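Local atomic coordinates of F-actin-capping protein subunit alpha (Dictyostelium discoideum, PDB entry 4AKR), a protein that binds the fast-growing barbed ends of actin filaments independently of calcium and blocks subunit exchange there, without severing the filaments. Residues Pro19-Met24 with Ser153-Lys158; Thr53-Ser58 with Ser164-Ser169. All blocks are in the same frame, centred on the assembly; numbering follows the deposited sequence.

Contacts 1 and 2 lie side by side on one face of the same antiparallel sheet, their centres about 8 Å apart. Strands 145-158 and 163-175, which supply Ser153-Lys158 and Ser164-Ser169, are neighbours in that sheet, linked by a probable hydrogen bond between Trp167 N and Thr154 O (2.8 Å). Against them rest two parts of the N-terminal helical region: the turn entering helix 23-31 in contact 1 and the end of helix 44-55 in contact 2. Side chains tie the two together: Glu22 OE2 lies 2.9 Å from Ser164 OG, and Ser153 OG approaches Met56 O to 3.1 Å. Contact 2 is centred about 3 Å from the chain centre, contact 1 about 11 Å.

Contact 1 (Pro19-Met24 with Ser153-Lys158); sequences PPCEFM and STCIYK
Cys21 drives its side chain into the notch between Cys155 and Tyr157, two residues that point to the same face of strand 145-158. Its CB packs on Tyr157 CB at 3.6 Å and leans against CG at the root of the ring. One bond further, SG turns along the strand toward Cys155, reaching Cys155 CB at 3.5 Å and lying 3.6 Å from Cys155 SG. That spacing is an ordinary contact between two sulfurs, far too long for a disulfide. SG also lies 3.7 Å from the carbonyl oxygen Ile156 O, so the thiol rests against the strand backbone between its two neighbours.

The Tyr157 ring continues the contact on the other side of Cys21. With CG anti to the backbone N (chi1 -174°), it reaches out over the turn, and Cys21 O sits 3.5 Å above one ring face, displaced toward the rim on the CE2 side. Glu22 meets the same ring through its aliphatic part: CG is 3.6 Å from Tyr157 CE1, while the two side chains run nearly at right angles. No hydrogen bond crosses between the segments. The carboxylate of Glu22 is occupied elsewhere, by a basic side chain of the other protein chain, which forms a salt bridge with OE1, and by Ser164; these partners probably help hold the glutamate beside the ring.

Pro19 to Glu22 form a type II beta turn, closed by a weak bond from Glu22 N to Pro19 O. Cys21 takes its third position with positive phi (69°), and Glu22 is the N-cap of helix 23-31. The arrangement is thus a helix-entry turn laid on the face of an antiparallel sheet, near the partner chain in the alpha subunit of capping protein.

Contact 2 (Thr53-Ser58 with Ser164-Ser169); sequences TSQMVS and SGRWRS
Ser54 O accepts a 2.7 Å hydrogen bond from Arg168 NH1, so that strand 163-175 grips the last turn of helix 44-55 by a main-chain carbonyl. The oxygen lies at the edge of the guanidinium, nearly in its plane, but the nitrogen stands well above the carbonyl plane, 46° out of it. Arg168 bends at chi3 (-74°), which turns the guanidinium so that NH1 meets Ser54 O. Gln55 NE2 lies 3.7 Å above the plane of the Arg168 guanidinium, offset toward its rim, with the amide and guanidinium planes inclined to each other.

The other end of that amide serves the second arginine. Gln55 OE1 receives Arg166 NE at 2.7 Å, a bent bond with an N-H...O angle of 135°, the amide and guanidinium being steeply turned against each other. Gln55 O sits over a face of the Arg166 guanidinium without a hydrogen bond to it. From the edge, Arg166 NH2 reaches a water at 3.0 Å that also accepts from Ser58 N, extending the link past the helix. Apolar cover comes from Met56, whose terminal CE touches Arg168 CB and Arg168 CG, both at 3.8 Å.

Carbonyls at a helix C-terminus probably favour such arginines electrostatically. Beyond these segments, Ser153 on the adjacent strand reaches the same helix end. Met56, with positive phi, is the C-prime residue of a Schellman motif in which Val57 N returns to Asn52 O: a helix terminus seated on an antiparallel sheet by two arginines of one strand.

Contact 1 (Pro19-Met24 with Ser153-Lys158)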
loop_
_atom_site.group_PDB
_atom_site.type_symbol
_atom_site.label_atom_id
_atom_site.label_comp_id
_atom_site.label_asym_id
_atom_site.label_seq_id
_atom_site.Cartn_x
_atom_site.Cartn_y
_atom_site.Cartn_z
ATOM N N PRO A 19 3.340 -5.300 -6.071
ATOM C CA PRO A 19 3.817 -3.925 -6.235
ATOM C C PRO A 19 4.783 -3.858 -7.414
ATOM O O PRO A 19 5.266 -4.886 -7.904
ATOM C CB PRO A 19 4.501 -3.626 -4.895
ATOM C CG PRO A 19 4.966 -4.975 -4.432
ATOM C CD PRO A 19 3.808 -5.882 -4.800
ATOM N N PRO A 20 5.077 -2.645 -7.889
ATOM C CA PRO A 20 5.995 -2.474 -9.018
ATOM C C PRO A 20 7.410 -2.972 -8.734
ATOM O O PRO A 20 7.933 -2.810 -7.626
ATOM C CB PRO A 20 5.954 -0.966 -9.270
ATOM C CG PRO A 20 5.712 -0.409 -7.884
ATOM C CD PRO A 20 4.638 -1.344 -7.359
ATOM N N CYS A 21 8.021 -3.587 -9.743
ATOM C CA CYS A 21 9.386 -4.092 -9.626
ATOM C C CYS A 21 9.584 -5.281 -8.700
ATOM O O CYS A 21 10.710 -5.748 -8.550
ATOM C CB CYS A 21 10.313 -2.971 -9.161
ATOM S SG CYS A 21 10.424 -1.602 -10.303
ATOM N N GLU A 22 8.512 -5.764 -8.076
ATOM C CA GLU A 22 8.615 -6.887 -7.134
ATOM C C GLU A 22 7.779 -8.083 -7.562
ATOM O O GLU A 22 7.533 -8.997 -6.767
ATOM C CB GLU A 22 8.153 -6.443 -5.748
ATOM C CG GLU A 22 8.889 -5.235 -5.186
ATOM C CD GLU A 22 8.274 -4.744 -3.887
ATOM O OE1 GLU A 22 7.908 -5.587 -3.024
ATOM O OE2 GLU A 22 8.160 -3.511 -3.732
ATOM N N PHE A 23 7.351 -8.063 -8.821
ATOM C CA PHE A 23 6.510 -9.099 -9.385
ATOM C C PHE A 23 7.097 -10.490 -9.172
ATOM O O PHE A 23 6.419 -11.390 -8.686
ATOM C CB PHE A 23 6.277 -8.820 -10.878
ATOM C CG PHE A 23 5.198 -9.665 -11.488
ATOM C CD1 PHE A 23 3.890 -9.590 -11.017
ATOM C CD2 PHE A 23 5.498 -10.581 -12.490
ATOM C CE1 PHE A 23 2.896 -10.424 -11.533
ATOM C CE2 PHE A 23 4.520 -11.412 -13.010
ATOM C CZ PHE A 23 3.214 -11.338 -12.529
ATOM N N MET A 24 8.366 -10.672 -9.500
ATOM C CA MET A 24 8.964 -11.976 -9.315
ATOM C C MET A 24 9.039 -12.427 -7.855
ATOM O O MET A 24 8.929 -13.625 -7.585
ATOM C CB MET A 24 10.335 -12.026 -9.979
ATOM C CG MET A 24 10.240 -12.109 -11.510
ATOM S SD MET A 24 9.045 -13.378 -12.075
ATOM C CE MET A 24 10.083 -14.845 -12.161
ATOM N N SER A 153 6.668 5.593 -18.766
ATOM C CA SER A 153 6.727 4.694 -17.622
ATOM C C SER A 153 8.126 4.639 -17.042
ATOM O O SER A 153 9.093 4.381 -17.755
ATOM C CB SER A 153 6.285 3.285 -18.031
ATOM O OG SER A 153 6.011 2.492 -16.885
ATOM N N THR A 154 8.227 4.871 -15.737
ATOM C CA THR A 154 9.515 4.854 -15.072
ATOM C C THR A 154 9.377 4.294 -13.669
ATOM O O THR A 154 8.453 4.643 -12.937
ATOM C CB THR A 154 10.122 6.269 -14.989
ATOM O OG1 THR A 154 11.434 6.187 -14.421
ATOM C CG2 THR A 154 9.251 7.182 -14.123
ATOM N N CYS A 155 10.319 3.434 -13.297
ATOM C CA CYS A 155 10.298 2.795 -11.999
ATOM C C CYS A 155 11.652 2.833 -11.318
ATOM O O CYS A 155 12.653 3.245 -11.907
ATOM C CB CYS A 155 9.869 1.342 -12.158
ATOM S SG CYS A 155 10.952 0.408 -13.281
ATOM N N ILE A 156 11.662 2.393 -10.065
ATOM C CA ILE A 156 12.875 2.336 -9.279
ATOM C C ILE A 156 12.754 1.169 -8.310
ATOM O O ILE A 156 11.669 0.860 -7.816
ATOM C CB ILE A 156 13.093 3.637 -8.503
ATOM C CG1 ILE A 156 14.424 3.576 -7.763
ATOM C CG2 ILE A 156 11.963 3.859 -7.527
ATOM C CD1 ILE A 156 14.824 4.895 -7.144
ATOM N N TYR A 157 13.869 0.508 -8.045
ATOM C CA TYR A 157 13.844 -0.625 -7.142
ATOM C C TYR A 157 15.163 -0.759 -6.412
ATOM O O TYR A 157 16.204 -1.004 -7.017
ATOM C CB TYR A 157 13.534 -1.907 -7.920
ATOM C CG TYR A 157 13.339 -3.134 -7.053
ATOM C CD1 TYR A 157 12.564 -3.080 -5.893
ATOM C CD2 TYR A 157 13.905 -4.362 -7.409
ATOM C CE1 TYR A 157 12.359 -4.224 -5.106
ATOM C CE2 TYR A 157 13.703 -5.505 -6.636
ATOM C CZ TYR A 157 12.931 -5.431 -5.486
ATOM O OH TYR A 157 12.727 -6.564 -4.719
ATOM N N LYS A 158 15.107 -0.577 -5.100
ATOM C CA LYS A 158 16.277 -0.686 -4.251
ATOM C C LYS A 158 15.899 -1.577 -3.081
ATOM O O LYS A 158 15.677 -1.105 -1.969
ATOM C CB LYS A 158 16.687 0.694 -3.755
ATOM C CG LYS A 158 17.072 1.651 -4.863
ATOM C CD LYS A 158 18.395 1.255 -5.496
ATOM C CE LYS A 158 18.743 2.193 -6.636
ATOM N NZ LYS A 158 18.704 3.614 -6.186
#

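Contact 2 (Thr53-Ser58 with Ser164-Ser169)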
loop_
_atom_site.group_PDB
_atom_site.type_symbol
_atom_site.label_atom_id
_atom_site.label_comp_id
_atom_site.label_asym_id
_atom_site.label_seq_id
_atom_site.Cartn_x
_atom_site.Cartn_y
_atom_site.Cartn_z
ATOM N N THR A 53 1.547 -5.496 -19.130
ATOM C CA THR A 53 1.013 -4.412 -19.941
ATOM C C THR A 53 0.422 -3.247 -19.151
ATOM O O THR A 53 0.556 -2.103 -19.568
ATOM C CB THR A 53 -0.038 -4.937 -20.945
ATOM O OG1 THR A 53 -1.001 -5.735 -20.251
ATOM C CG2 THR A 53 0.625 -5.787 -22.020
ATOM N N SER A 54 -0.222 -3.515 -18.019
ATOM C CA SER A 54 -0.798 -2.422 -17.242
ATOM C C SER A 54 0.282 -1.652 -16.494
ATOM O O SER A 54 0.113 -0.476 -16.191
ATOM C CB SER A 54 -1.873 -2.943 -16.277
ATOM O OG SER A 54 -1.385 -3.988 -15.462
ATOM N N GLN A 55 1.395 -2.317 -16.208
ATOM C CA GLN A 55 2.529 -1.685 -15.535
ATOM C C GLN A 55 3.382 -0.983 -16.588
ATOM O O GLN A 55 4.231 -0.146 -16.261
ATOM C CB GLN A 55 3.398 -2.733 -14.844
ATOM C CG GLN A 55 2.823 -3.279 -13.565
ATOM C CD GLN A 55 2.911 -2.283 -12.426
ATOM O OE1 GLN A 55 3.982 -1.739 -12.145
ATOM N NE2 GLN A 55 1.788 -2.047 -11.757
ATOM N N MET A 56 3.148 -1.330 -17.854
ATOM C CA MET A 56 3.914 -0.764 -18.952
ATOM C C MET A 56 5.408 -0.976 -18.672
ATOM O O MET A 56 6.194 -0.029 -18.620
ATOM C CB MET A 56 3.616 0.730 -19.119
ATOM C CG MET A 56 2.130 1.067 -19.283
ATOM S SD MET A 56 1.834 2.647 -20.113
ATOM C CE MET A 56 2.278 3.810 -18.868
ATOM N N VAL A 57 5.780 -2.236 -18.475
ATOM C CA VAL A 57 7.166 -2.593 -18.224
ATOM C C VAL A 57 8.026 -2.221 -19.446
ATOM O O VAL A 57 7.525 -2.101 -20.559
ATOM C CB VAL A 57 7.303 -4.115 -17.939
ATOM C CG1 VAL A 57 6.529 -4.484 -16.666
ATOM C CG2 VAL A 57 6.787 -4.925 -19.140
ATOM N N SER A 58 9.317 -2.019 -19.221
ATOM C CA SER A 58 10.239 -1.663 -20.294
ATOM C C SER A 58 11.105 -2.864 -20.650
ATOM O O SER A 58 11.312 -3.764 -19.834
ATOM C CB SER A 58 11.130 -0.500 -19.868
ATOM O OG SER A 58 12.003 -0.904 -18.833
ATOM N N SER A 164 10.404 0.769 -3.453
ATOM C CA SER A 164 10.235 0.722 -4.900
ATOM C C SER A 164 9.191 1.749 -5.286
ATOM O O SER A 164 8.479 2.284 -4.432
ATOM C CB SER A 164 9.778 -0.670 -5.360
ATOM O OG SER A 164 8.449 -0.943 -4.961
ATOM N N GLY A 165 9.107 2.032 -6.578
ATOM C CA GLY A 165 8.131 2.990 -7.044
ATOM C C GLY A 165 8.009 2.967 -8.548
ATOM O O GLY A 165 8.868 2.436 -9.241
ATOM N N ARG A 166 6.920 3.540 -9.049
ATOM C CA ARG A 166 6.682 3.627 -10.478
ATOM C C ARG A 166 5.808 4.833 -10.742
ATOM O O ARG A 166 5.004 5.226 -9.899
ATOM C CB ARG A 166 5.984 2.363 -11.010
ATOM C CG ARG A 166 5.741 2.411 -12.521
ATOM C CD ARG A 166 4.993 1.189 -13.055
ATOM N NE ARG A 166 5.818 -0.017 -13.165
ATOM C CZ ARG A 166 6.857 -0.156 -13.987
ATOM N NH1 ARG A 166 7.226 0.839 -14.787
ATOM N NH2 ARG A 166 7.512 -1.311 -14.031
ATOM N N TRP A 167 6.004 5.436 -11.905
ATOM C CA TRP A 167 5.218 6.578 -12.338
ATOM C C TRP A 167 4.763 6.213 -13.742
ATOM O O TRP A 167 5.583 5.882 -14.599
ATOM C CB TRP A 167 6.059 7.862 -12.372
ATOM C CG TRP A 167 5.295 9.074 -12.876
ATOM C CD1 TRP A 167 4.759 9.254 -14.126
ATOM C CD2 TRP A 167 4.992 10.269 -12.137
ATOM N NE1 TRP A 167 4.145 10.484 -14.205
ATOM C CE2 TRP A 167 4.274 11.124 -12.999
ATOM C CE3 TRP A 167 5.259 10.698 -10.829
ATOM C CZ2 TRP A 167 3.818 12.381 -12.597
ATOM C CZ3 TRP A 167 4.804 11.950 -10.432
ATOM C CH2 TRP A 167 4.093 12.773 -11.314
ATOM N N ARG A 168 3.454 6.248 -13.960
ATOM C CA ARG A 168 2.885 5.926 -15.259
ATOM C C ARG A 168 2.019 7.081 -15.746
ATOM O O ARG A 168 1.159 7.568 -15.015
ATOM C CB ARG A 168 2.018 4.667 -15.174
ATOM C CG ARG A 168 2.774 3.366 -15.109
ATOM C CD ARG A 168 1.825 2.213 -14.836
ATOM N NE ARG A 168 1.374 2.228 -13.447
ATOM C CZ ARG A 168 0.393 1.475 -12.968
ATOM N NH1 ARG A 168 -0.256 0.641 -13.768
ATOM N NH2 ARG A 168 0.062 1.550 -11.690
ATOM N N SER A 169 2.266 7.515 -16.976
ATOM C CA SER A 169 1.495 8.584 -17.602
ATOM C C SER A 169 1.034 8.093 -18.966
ATOM O O SER A 169 1.831 7.569 -19.747
ATOM C CB SER A 169 2.338 9.851 -17.799
ATOM O OG SER A 169 2.581 10.526 -16.584
HETATM O O HOH W 1 9.500 -1.614 -16.193
#